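Local structure of putative carboxymuconolactone decarboxylase (Burkholderia xenovorans, 2QEU) at residues L70-V74 / E101-I106; H20-M25 / R50-L54; S10-L14 / P40-D44. The protein is of unproven function but belongs to the carboxymuconolactone decarboxylase family of the AhpD-like clan and may have peroxiredoxin activity. All coordinates share one frame; numbering follows the deposited sequence. Where two conformers were deposited one is given.

From the N terminus, helix 10-25 runs beside helix 40-53 and meets it twice. Contact 3 joins their first turns and contact 2 their last ones. The segments alternate along the chain, so the two contacts cross, and both close over the loop that holds helix 30-38. Y21 CE2 of contact 2 reaches F43 CZ of contact 3 at 3.8 Å, which joins the two into one seam. Contact 1 follows in series. It brings helix 99-113 back to helix 65-79, with helix 82-94 in the chain between them. L54 CD2 of contact 2 lies 3.9 Å from L72 CD1, where the N-terminal helix pair meets the bundle of contact 1.

Contact 1: L70-V74 / E101-I106; sequences LILVV and ELIEGI
L70, V73 and V74 of helix 65-79 pack against L102, G105 and I106 of helix 99-113 in a buried, apolar helix-helix contact of the all-helical fold. The short axes approach to 9.6 Å and cross at -47°. L70 is held with CG opposite the backbone N (chi1 -180°), which sends its branches across the gap. L70 CD1 meets L102 CD1 at 3.9 Å, and the two leucines cross at a slant. L70 CD2 comes within 4.0 Å of E101 O. V73 CG1 touches both L102 and I106, 4.0 Å from L102 CD1 and 3.9 Å from I106 CD1. G105 has no side chain, and V74 comes close to its backbone, with V74 CG2 3.5 Å from G105 O. T89 of helix 82-94 touches both V73 and L102, and A125 of helix 122-137 touches I106. L70 also packs on I71 of the second subunit, so the contact adjoins a subunit interface. No hydrogen bond joins the two segments. The carboxylate of E101 is bonded to Y67 instead. Methyl groups thus hold this pair together, through close fit and the exclusion of water.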
ATOM      1  N   LEU B  70       5.289 -20.805  -1.036  1.00  8.48           N
ATOM      2  CA  LEU B  70       6.331 -19.820  -0.776  1.00  6.75           C
ATOM      3  C   LEU B  70       5.944 -18.441  -1.340  1.00  4.78           C
ATOM      4  O   LEU B  70       6.137 -17.440  -0.669  1.00  8.40           O
ATOM      5  CB  LEU B  70       7.669 -20.280  -1.332  1.00  8.21           C
ATOM      6  CG  LEU B  70       8.830 -19.304  -1.102  1.00  5.92           C
ATOM      7  CD1 LEU B  70       9.047 -19.013   0.355  1.00  5.39           C
ATOM      8  CD2 LEU B  70      10.073 -19.903  -1.768  1.00  7.77           C
ATOM      9  N   ILE B  71       5.406 -18.388  -2.564  1.00  6.98           N
ATOM     10  CA  ILE B  71       4.936 -17.100  -3.111  1.00  8.03           C
ATOM     11  C   ILE B  71       3.889 -16.470  -2.164  1.00  7.55           C
ATOM     12  O   ILE B  71       3.980 -15.297  -1.842  1.00  7.63           O
ATOM     13  CB  ILE B  71       4.411 -17.244  -4.569  1.00  7.04           C
ATOM     14  CG1 ILE B  71       5.605 -17.556  -5.514  1.00  8.07           C
ATOM     15  CG2 ILE B  71       3.606 -16.012  -5.029  1.00  7.50           C
ATOM     16  CD1 ILE B  71       5.231 -18.182  -6.902  1.00  9.27           C
ATOM     17  N   LEU B  72       2.964 -17.297  -1.673  1.00  8.55           N
ATOM     18  CA  LEU B  72       1.928 -16.817  -0.741  1.00  7.63           C
ATOM     19  C   LEU B  72       2.516 -16.354   0.575  1.00  9.43           C
ATOM     20  O   LEU B  72       2.067 -15.353   1.147  1.00  7.25           O
ATOM     21  CB  LEU B  72       0.807 -17.828  -0.624  1.00 10.57           C
ATOM     22  CG  LEU B  72      -0.027 -17.916  -1.887  1.00  9.82           C
ATOM     23  CD1 LEU B  72      -0.837 -19.251  -1.858  1.00  8.28           C
ATOM     24  CD2 LEU B  72      -0.889 -16.720  -2.079  1.00  9.46           C
ATOM     25  N   VAL B  73       3.570 -17.030   1.036  1.00  7.53           N
ATOM     26  CA  VAL B  73       4.277 -16.598   2.235  1.00  8.83           C
ATOM     27  C   VAL B  73       4.811 -15.175   2.036  1.00  6.93           C
ATOM     28  O   VAL B  73       4.580 -14.289   2.831  1.00  9.64           O
ATOM     29  CB  VAL B  73       5.441 -17.543   2.618  1.00  6.86           C
ATOM     30  CG1 VAL B  73       6.416 -16.820   3.590  1.00  8.09           C
ATOM     31  CG2 VAL B  73       4.945 -18.892   3.175  1.00  6.51           C
ATOM     32  N   VAL B  74       5.514 -14.968   0.920  1.00  7.34           N
ATOM     33  CA  VAL B  74       6.130 -13.657   0.666  1.00  5.91           C
ATOM     34  C   VAL B  74       5.047 -12.573   0.537  1.00  7.20           C
ATOM     35  O   VAL B  74       5.167 -11.469   1.074  1.00  6.99           O
ATOM     36  CB  VAL B  74       7.042 -13.736  -0.541  1.00  6.09           C
ATOM     37  CG1 VAL B  74       7.575 -12.259  -0.790  1.00  5.49           C
ATOM     38  CG2 VAL B  74       8.194 -14.677  -0.277  1.00  8.61           C
ATOM     39  N   GLU B 101      15.239 -22.521   1.936  1.00  8.46           N
ATOM     40  CA  GLU B 101      14.514 -21.947   0.797  1.00  7.20           C
ATOM     41  C   GLU B 101      13.511 -20.876   1.254  1.00  9.12           C
ATOM     42  O   GLU B 101      13.316 -19.877   0.592  1.00  7.81           O
ATOM     43  CB  GLU B 101      13.746 -23.004   0.002  1.00  8.50           C
ATOM     44  CG  GLU B 101      14.599 -23.972  -0.759  1.00  5.48           C
ATOM     45  CD  GLU B 101      13.779 -25.066  -1.422  1.00 14.22           C
ATOM     46  OE1 GLU B 101      12.944 -25.718  -0.743  1.00 11.28           O
ATOM     47  OE2 GLU B 101      13.936 -25.212  -2.641  1.00 13.94           O
ATOM     48  N   LEU B 102      12.866 -21.128   2.384  1.00  8.69           N
ATOM     49  CA  LEU B 102      11.912 -20.192   2.940  1.00  8.00           C
ATOM     50  C   LEU B 102      12.599 -18.851   3.172  1.00  8.17           C
ATOM     51  O   LEU B 102      12.110 -17.789   2.769  1.00  7.42           O
ATOM     52  CB  LEU B 102      11.367 -20.719   4.270  1.00  8.83           C
ATOM     53  CG  LEU B 102      10.323 -19.837   4.987  1.00  8.24           C
ATOM     54  CD1 LEU B 102       8.990 -19.836   4.182  1.00 10.40           C
ATOM     55  CD2 LEU B 102      10.129 -20.289   6.441  1.00  8.66           C
ATOM     56  N   ILE B 103      13.740 -18.898   3.851  1.00  5.61           N
ATOM     57  CA  ILE B 103      14.488 -17.714   4.188  1.00  7.97           C
ATOM     58  C   ILE B 103      14.912 -17.004   2.878  1.00  6.91           C
ATOM     59  O   ILE B 103      14.782 -15.799   2.759  1.00  7.02           O
ATOM     60  CB  ILE B 103      15.704 -18.023   5.113  1.00  9.88           C
ATOM     61  CG1 ILE B 103      15.259 -18.528   6.520  1.00  9.34           C
ATOM     62  CG2 ILE B 103      16.621 -16.802   5.258  1.00  4.98           C
ATOM     63  CD1 ILE B 103      16.394 -19.155   7.316  1.00  7.79           C
ATOM     64  N   GLU B 104      15.453 -17.759   1.923  1.00  5.58           N
ATOM     65  CA  GLU B 104      15.899 -17.138   0.664  1.00  7.32           C
ATOM     66  C   GLU B 104      14.760 -16.377  -0.029  1.00  7.96           C
ATOM     67  O   GLU B 104      14.992 -15.311  -0.553  1.00  7.91           O
ATOM     68  CB  GLU B 104      16.544 -18.167  -0.278  1.00  9.55           C
ATOM     69  CG  GLU B 104      17.891 -18.686   0.242  1.00  8.07           C
ATOM     70  CD  GLU B 104      18.639 -19.591  -0.770  1.00  9.67           C
ATOM     71  OE1 GLU B 104      18.281 -19.532  -1.960  1.00 14.61           O
ATOM     72  OE2 GLU B 104      19.626 -20.276  -0.399  1.00 10.82           O
ATOM     73  N   GLY B 105      13.553 -16.960  -0.026  1.00  6.57           N
ATOM     74  CA  GLY B 105      12.410 -16.351  -0.663  1.00  8.39           C
ATOM     75  C   GLY B 105      11.955 -15.098   0.025  1.00  5.71           C
ATOM     76  O   GLY B 105      11.673 -14.079  -0.605  1.00  8.04           O
ATOM     77  N   ILE B 106      11.824 -15.195   1.359  1.00  7.93           N
ATOM     78  CA  ILE B 106      11.387 -14.070   2.165  1.00  6.89           C
ATOM     79  C   ILE B 106      12.299 -12.858   2.023  1.00  7.37           C
ATOM     80  O   ILE B 106      11.848 -11.710   1.952  1.00  7.44           O
ATOM     81  CB  ILE B 106      11.174 -14.432   3.653  1.00  5.49           C
ATOM     82  CG1 ILE B 106       9.993 -15.375   3.757  1.00  7.04           C
ATOM     83  CG2 ILE B 106      10.880 -13.176   4.516  1.00  6.27           C
ATOM     84  CD1 ILE B 106       9.846 -16.058   5.166  1.00  6.87           C
TER

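Contact 2: H20-M25 / R50-L54; sequences HYESDM and RTTML
The end of helix 10-25 passes the end of helix 40-53, with H20 CA 6.7 Å from T51 CA and D24 CA 7.8 Å from L54 CA. R50 is the knob, set in a hole formed by H20, Y21, D24 and M25. Its chain is extended from CG to NE, which carries the guanidinium deep between the helices. R50 NH1 donates to D24 OD2 at 2.8 Å in a salt bridge, with an N-H...O angle of 154°. The nitrogen comes from above the carboxylate plane, 38° out of it. H20 NE2 also lies at the guanidinium edge, 3.0 Å from R50 NH1. At the other amino group, the selenium of M25, a selenomethionine here, is 3.4 Å from R50 NH2. Y21 CE1 and L54 CD1 lie over opposite faces of the guanidinium. T51 closes one face of the H20 ring: OG1 stands 3.5 Å above its plane while bonding S47 O, and CA makes a CH-pi contact. The far oxygen of D24 is satisfied too. A water donates to D24 OD1 and to L54 O, and H69 bonds the same OD1. R50 NH2 bonds a bound citrate, and an acetate lies beside M25; both probably come from the crystallisation liquor. D24 thus ties R50 to helix 65-79 by way of H69. With its faces and edge packed, the guanidinium is fixed in orientation and presents NH2 to the citrate, consistent with a pocket that accepts anions.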
ATOM      1  N   HIS B  20     -10.119 -29.998  -0.047  1.00 19.98           N
ATOM      2  CA  HIS B  20      -9.135 -29.027  -0.520  1.00 20.42           C
ATOM      3  C   HIS B  20      -8.377 -28.375   0.644  1.00 19.66           C
ATOM      4  O   HIS B  20      -7.141 -28.349   0.653  1.00 18.41           O
ATOM      5  CB  HIS B  20      -9.789 -27.932  -1.395  1.00 22.08           C
ATOM      6  CG  HIS B  20      -8.885 -26.761  -1.650  1.00 23.06           C
ATOM      7  ND1 HIS B  20      -7.718 -26.866  -2.379  1.00 16.01           N
ATOM      8  CD2 HIS B  20      -8.959 -25.472  -1.242  1.00 21.04           C
ATOM      9  CE1 HIS B  20      -7.120 -25.687  -2.422  1.00 16.90           C
ATOM     10  NE2 HIS B  20      -7.854 -24.822  -1.745  1.00 20.99           N
ATOM     11  N   TYR B  21      -9.116 -27.837   1.614  1.00 18.48           N
ATOM     12  CA  TYR B  21      -8.482 -27.117   2.718  1.00 17.43           C
ATOM     13  C   TYR B  21      -7.702 -28.041   3.658  1.00 17.69           C
ATOM     14  O   TYR B  21      -6.635 -27.659   4.157  1.00 16.88           O
ATOM     15  CB  TYR B  21      -9.497 -26.255   3.469  1.00 18.42           C
ATOM     16  CG  TYR B  21      -9.971 -25.061   2.665  1.00 17.38           C
ATOM     17  CD1 TYR B  21      -9.126 -23.982   2.455  1.00 18.22           C
ATOM     18  CD2 TYR B  21     -11.259 -25.010   2.110  1.00 16.85           C
ATOM     19  CE1 TYR B  21      -9.528 -22.899   1.724  1.00 15.46           C
ATOM     20  CE2 TYR B  21     -11.687 -23.909   1.378  1.00 13.16           C
ATOM     21  CZ  TYR B  21     -10.799 -22.831   1.192  1.00 17.51           C
ATOM     22  OH  TYR B  21     -11.127 -21.679   0.470  1.00 15.36           O
ATOM     23  N   GLU B  22      -8.194 -29.260   3.886  0.50 18.15           N
ATOM     24  CA  GLU B  22      -7.438 -30.178   4.722  0.50 19.18           C
ATOM     25  C   GLU B  22      -6.127 -30.554   4.039  0.50 18.53           C
ATOM     26  O   GLU B  22      -5.071 -30.571   4.676  0.50 20.25           O
ATOM     27  CB  GLU B  22      -8.253 -31.431   5.047  0.50 20.43           C
ATOM     28  CG  GLU B  22      -9.484 -31.165   5.932  0.50 26.94           C
ATOM     29  CD  GLU B  22      -9.153 -30.670   7.335  0.50 23.22           C
ATOM     30  OE1 GLU B  22      -7.997 -30.815   7.783  0.50 36.33           O
ATOM     31  OE2 GLU B  22     -10.065 -30.152   7.999  0.50 24.38           O
ATOM     32  N   SER B  23      -6.198 -30.829   2.737  1.00 16.48           N
ATOM     33  CA  SER B  23      -5.040 -31.243   1.963  1.00 18.24           C
ATOM     34  C   SER B  23      -4.027 -30.122   1.845  1.00 18.95           C
ATOM     35  O   SER B  23      -2.838 -30.283   2.156  1.00 19.21           O
ATOM     36  CB  SER B  23      -5.501 -31.652   0.567  1.00 19.45           C
ATOM     37  OG  SER B  23      -4.409 -32.049  -0.232  1.00 30.60           O
ATOM     38  N   ASP B  24      -4.529 -28.967   1.446  1.00 16.42           N
ATOM     39  CA  ASP B  24      -3.655 -27.848   1.153  1.00 17.83           C
ATOM     40  C   ASP B  24      -3.131 -27.166   2.396  1.00 18.11           C
ATOM     41  O   ASP B  24      -1.917 -26.840   2.468  1.00 16.28           O
ATOM     42  CB  ASP B  24      -4.376 -26.821   0.305  1.00 15.89           C
ATOM     43  CG  ASP B  24      -3.421 -25.789  -0.236  1.00 16.78           C
ATOM     44  OD1 ASP B  24      -2.473 -26.204  -0.976  1.00 11.64           O
ATOM     45  OD2 ASP B  24      -3.633 -24.613   0.116  1.00 16.01           O
HETATM   46  N   MSE B  25      -4.045 -26.955   3.355  1.00 16.06           N
HETATM   47  CA  MSE B  25      -3.799 -26.120   4.541  1.00 17.10           C
HETATM   48  C   MSE B  25      -3.888 -26.795   5.903  1.00 17.90           C
HETATM   49  O   MSE B  25      -3.599 -26.154   6.925  1.00 22.11           O
HETATM   50  CB  MSE B  25      -4.753 -24.895   4.527  1.00 17.30           C
HETATM   51  CG  MSE B  25      -4.624 -24.039   3.281  1.00 18.81           C
HETATM   52 SE   MSE B  25      -3.022 -22.886   3.375  0.75 18.57          SE
HETATM   53  CE  MSE B  25      -3.770 -21.407   4.408  1.00 15.21           C
ATOM     54  N   ARG B  50      -9.407 -20.853  -5.614  1.00 10.40           N
ATOM     55  CA  ARG B  50      -8.246 -21.295  -4.819  1.00 12.85           C
ATOM     56  C   ARG B  50      -7.803 -22.701  -5.202  1.00 13.66           C
ATOM     57  O   ARG B  50      -6.621 -23.006  -5.271  1.00 14.53           O
ATOM     58  CB  ARG B  50      -8.641 -21.324  -3.341  1.00 15.25           C
ATOM     59  CG  ARG B  50      -7.496 -21.233  -2.414  1.00 15.33           C
ATOM     60  CD  ARG B  50      -7.964 -21.369  -1.001  1.00 19.49           C
ATOM     61  NE  ARG B  50      -6.866 -21.025  -0.117  1.00 19.93           N
ATOM     62  CZ  ARG B  50      -5.929 -21.878   0.274  1.00 14.19           C
ATOM     63  NH1 ARG B  50      -5.969 -23.164  -0.071  1.00 15.56           N
ATOM     64  NH2 ARG B  50      -4.949 -21.437   1.036  1.00 17.10           N
ATOM     65  N   THR B  51      -8.792 -23.553  -5.426  1.00 13.55           N
ATOM     66  CA  THR B  51      -8.555 -24.949  -5.753  1.00 12.02           C
ATOM     67  C   THR B  51      -7.789 -25.107  -7.051  1.00 13.93           C
ATOM     68  O   THR B  51      -6.845 -25.915  -7.106  1.00 13.32           O
ATOM     69  CB  THR B  51      -9.883 -25.731  -5.784  1.00 11.65           C
ATOM     70  OG1 THR B  51     -10.497 -25.591  -4.498  1.00 15.06           O
ATOM     71  CG2 THR B  51      -9.645 -27.168  -6.109  1.00 10.31           C
ATOM     72  N   THR B  52      -8.166 -24.335  -8.073  1.00  9.84           N
ATOM     73  CA  THR B  52      -7.421 -24.349  -9.342  1.00 11.40           C
ATOM     74  C   THR B  52      -6.022 -23.726  -9.141  1.00 11.17           C
ATOM     75  O   THR B  52      -4.984 -24.302  -9.545  1.00 11.99           O
ATOM     76  CB  THR B  52      -8.200 -23.688 -10.504  1.00 15.44           C
ATOM     77  OG1 THR B  52      -7.402 -23.730 -11.694  1.00 17.04           O
ATOM     78  CG2 THR B  52      -8.538 -22.279 -10.218  1.00 13.88           C
HETATM   79  N   MSE B  53      -5.977 -22.599  -8.437  1.00  8.98           N
HETATM   80  CA  MSE B  53      -4.692 -21.901  -8.298  1.00  8.71           C
HETATM   81  C   MSE B  53      -3.646 -22.717  -7.547  1.00 10.24           C
HETATM   82  O   MSE B  53      -2.475 -22.668  -7.891  1.00  8.67           O
HETATM   83  CB  MSE B  53      -4.886 -20.588  -7.594  1.00  8.52           C
HETATM   84  CG  MSE B  53      -5.514 -19.528  -8.470  1.00  7.18           C
HETATM   85 SE   MSE B  53      -5.790 -17.954  -7.345  0.75 13.62          SE
HETATM   86  CE  MSE B  53      -6.373 -16.714  -8.667  1.00 11.02           C
ATOM     87  N   LEU B  54      -4.092 -23.523  -6.582  1.00  9.72           N
ATOM     88  CA  LEU B  54      -3.195 -24.279  -5.724  1.00  8.68           C
ATOM     89  C   LEU B  54      -3.183 -25.789  -6.085  1.00 10.39           C
ATOM     90  O   LEU B  54      -2.746 -26.651  -5.307  1.00  9.26           O
ATOM     91  CB  LEU B  54      -3.578 -24.014  -4.262  1.00 11.87           C
ATOM     92  CG  LEU B  54      -3.086 -22.680  -3.745  1.00 11.58           C
ATOM     93  CD1 LEU B  54      -3.705 -22.275  -2.390  1.00 13.01           C
ATOM     94  CD2 LEU B  54      -1.553 -22.668  -3.663  1.00 12.82           C
TER
HETATM   95  O   HOH W   1      -3.106 -27.884  -2.958  1.00 21.31           O

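Contact 3: S10-L14 / P40-D44; sequences SQDIL and PETFD
I13 reaches from the first turns of helix 10-25 to P40, F43 and D44 at the start of helix 40-53. The two form a near-parallel helix pair, with short axes 8° apart and 9.7 Å from each other, at the N-terminal edge of the all-helical fold. The tight part is the wedge of I13. I13 CG2 meets the edge of the F43 ring, 3.4 Å from F43 CD2, and is 3.5 Å from D44 CB. F43 has CG opposite its backbone N (chi1 169°), which swings the ring toward helix 10-25. L14 extends this inner side: L14 CD2 touches F43 CE2 at 4.0 Å, and the two side chains cross at about a right angle. L35 and A36 of helix 30-38 and L28 also pack on F43, so the ring joins three helices. At the start of the pair the fit is looser: S10 OG is 3.8 Å from P40 CB and bonds A36 O. On the side away from helix 30-38, D44 turns its carboxylate to H17 on the next turn of helix 10-25. E41 CB points away from helix 10-25, and its carboxylate bonds T52 and makes a salt bridge to K55, both of the fourth subunit. No hydrogen bond links the two segments. The other branch of I13 points to the first turn of helix 40-53, where I13 CD1 lies 3.3 Å from P40 O.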
ATOM      1  N   SER B  10     -24.577 -23.032   4.147  1.00 39.18           N
ATOM      2  CA  SER B  10     -23.126 -22.944   4.331  1.00 37.39           C
ATOM      3  C   SER B  10     -22.551 -24.361   4.539  1.00 35.89           C
ATOM      4  O   SER B  10     -21.413 -24.642   4.134  1.00 35.90           O
ATOM      5  CB  SER B  10     -22.740 -22.086   5.559  1.00 37.36           C
ATOM      6  OG  SER B  10     -23.236 -20.756   5.512  1.00 35.44           O
ATOM      7  N   GLN B  11     -23.338 -25.225   5.196  1.00 34.00           N
ATOM      8  CA  GLN B  11     -22.939 -26.605   5.514  1.00 32.71           C
ATOM      9  C   GLN B  11     -22.550 -27.419   4.272  1.00 31.93           C
ATOM     10  O   GLN B  11     -21.537 -28.136   4.295  1.00 31.84           O
ATOM     11  CB  GLN B  11     -24.059 -27.325   6.285  1.00 31.56           C
ATOM     12  N   ASP B  12     -23.345 -27.305   3.203  1.00 31.18           N
ATOM     13  CA  ASP B  12     -23.094 -28.058   1.957  1.00 31.35           C
ATOM     14  C   ASP B  12     -21.877 -27.519   1.203  1.00 29.28           C
ATOM     15  O   ASP B  12     -21.064 -28.293   0.681  1.00 28.49           O
ATOM     16  CB  ASP B  12     -24.334 -28.071   1.039  1.00 33.43           C
ATOM     17  N   ILE B  13     -21.749 -26.194   1.155  1.00 27.47           N
ATOM     18  CA  ILE B  13     -20.584 -25.558   0.514  1.00 25.81           C
ATOM     19  C   ILE B  13     -19.269 -25.880   1.265  1.00 25.45           C
ATOM     20  O   ILE B  13     -18.231 -26.132   0.634  1.00 24.35           O
ATOM     21  CB  ILE B  13     -20.791 -24.032   0.343  1.00 27.00           C
ATOM     22  CG1 ILE B  13     -21.896 -23.777  -0.699  1.00 23.19           C
ATOM     23  CG2 ILE B  13     -19.466 -23.336  -0.074  1.00 14.17           C
ATOM     24  CD1 ILE B  13     -22.347 -22.326  -0.775  1.00 28.23           C
ATOM     25  N   LEU B  14     -19.325 -25.902   2.598  1.00 23.08           N
ATOM     26  CA  LEU B  14     -18.172 -26.313   3.406  1.00 21.88           C
ATOM     27  C   LEU B  14     -17.769 -27.752   3.112  1.00 22.50           C
ATOM     28  O   LEU B  14     -16.581 -28.057   2.954  1.00 23.65           O
ATOM     29  CB  LEU B  14     -18.475 -26.127   4.901  1.00 23.54           C
ATOM     30  CG  LEU B  14     -18.313 -24.672   5.367  1.00 21.55           C
ATOM     31  CD1 LEU B  14     -19.216 -24.402   6.561  1.00 24.70           C
ATOM     32  CD2 LEU B  14     -16.852 -24.365   5.678  1.00 18.07           C
ATOM     33  N   PRO B  40     -21.806 -17.363   1.950  1.00  9.45           N
ATOM     34  CA  PRO B  40     -21.475 -18.727   1.476  1.00  9.39           C
ATOM     35  C   PRO B  40     -21.279 -18.860  -0.066  1.00  9.46           C
ATOM     36  O   PRO B  40     -20.416 -19.655  -0.522  1.00 11.35           O
ATOM     37  CB  PRO B  40     -22.657 -19.566   1.962  1.00 12.20           C
ATOM     38  CG  PRO B  40     -23.747 -18.608   2.141  1.00 13.75           C
ATOM     39  CD  PRO B  40     -23.155 -17.310   2.550  1.00  8.34           C
ATOM     40  N   GLU B  41     -22.016 -18.066  -0.849  1.00  8.32           N
ATOM     41  CA  GLU B  41     -21.796 -18.052  -2.304  1.00 12.89           C
ATOM     42  C   GLU B  41     -20.438 -17.487  -2.678  1.00 12.90           C
ATOM     43  O   GLU B  41     -19.799 -17.965  -3.604  1.00 12.77           O
ATOM     44  CB  GLU B  41     -22.872 -17.265  -3.048  1.00 13.67           C
ATOM     45  CG  GLU B  41     -24.271 -17.773  -2.882  1.00 18.91           C
ATOM     46  CD  GLU B  41     -25.308 -17.029  -3.742  1.00 22.33           C
ATOM     47  OE1 GLU B  41     -25.129 -15.838  -4.118  1.00 33.23           O
ATOM     48  OE2 GLU B  41     -26.341 -17.652  -4.044  1.00 36.61           O
ATOM     49  N   THR B  42     -20.000 -16.444  -1.976  1.00 10.71           N
ATOM     50  CA  THR B  42     -18.628 -15.906  -2.163  1.00 10.27           C
ATOM     51  C   THR B  42     -17.568 -16.905  -1.732  1.00 10.30           C
ATOM     52  O   THR B  42     -16.592 -17.111  -2.447  1.00 11.05           O
ATOM     53  CB  THR B  42     -18.421 -14.503  -1.488  1.00 11.93           C
ATOM     54  OG1 THR B  42     -19.100 -13.525  -2.281  1.00 15.86           O
ATOM     55  CG2 THR B  42     -16.908 -14.126  -1.358  1.00 12.80           C
ATOM     56  N   PHE B  43     -17.782 -17.566  -0.598  1.00  8.46           N
ATOM     57  CA  PHE B  43     -16.856 -18.569  -0.121  1.00  8.71           C
ATOM     58  C   PHE B  43     -16.735 -19.705  -1.153  1.00  8.75           C
ATOM     59  O   PHE B  43     -15.642 -20.156  -1.419  1.00  9.10           O
ATOM     60  CB  PHE B  43     -17.289 -19.106   1.259  1.00  9.47           C
ATOM     61  CG  PHE B  43     -16.519 -20.330   1.713  1.00  8.02           C
ATOM     62  CD1 PHE B  43     -15.228 -20.227   2.202  1.00 12.50           C
ATOM     63  CD2 PHE B  43     -17.108 -21.594   1.654  1.00 12.05           C
ATOM     64  CE1 PHE B  43     -14.519 -21.338   2.598  1.00 11.52           C
ATOM     65  CE2 PHE B  43     -16.403 -22.714   2.041  1.00 18.05           C
ATOM     66  CZ  PHE B  43     -15.107 -22.597   2.515  1.00 12.80           C
ATOM     67  N   ASP B  44     -17.853 -20.123  -1.754  1.00 10.53           N
ATOM     68  CA  ASP B  44     -17.848 -21.229  -2.736  1.00 10.08           C
ATOM     69  C   ASP B  44     -17.019 -20.832  -3.967  1.00 11.52           C
ATOM     70  O   ASP B  44     -16.114 -21.556  -4.337  1.00 10.49           O
ATOM     71  CB  ASP B  44     -19.280 -21.651  -3.130  1.00 11.78           C
ATOM     72  CG  ASP B  44     -19.304 -22.871  -4.054  1.00 15.23           C
ATOM     73  OD1 ASP B  44     -18.508 -23.833  -3.879  1.00 20.09           O
ATOM     74  OD2 ASP B  44     -20.160 -22.871  -4.951  1.00 24.18           O
TER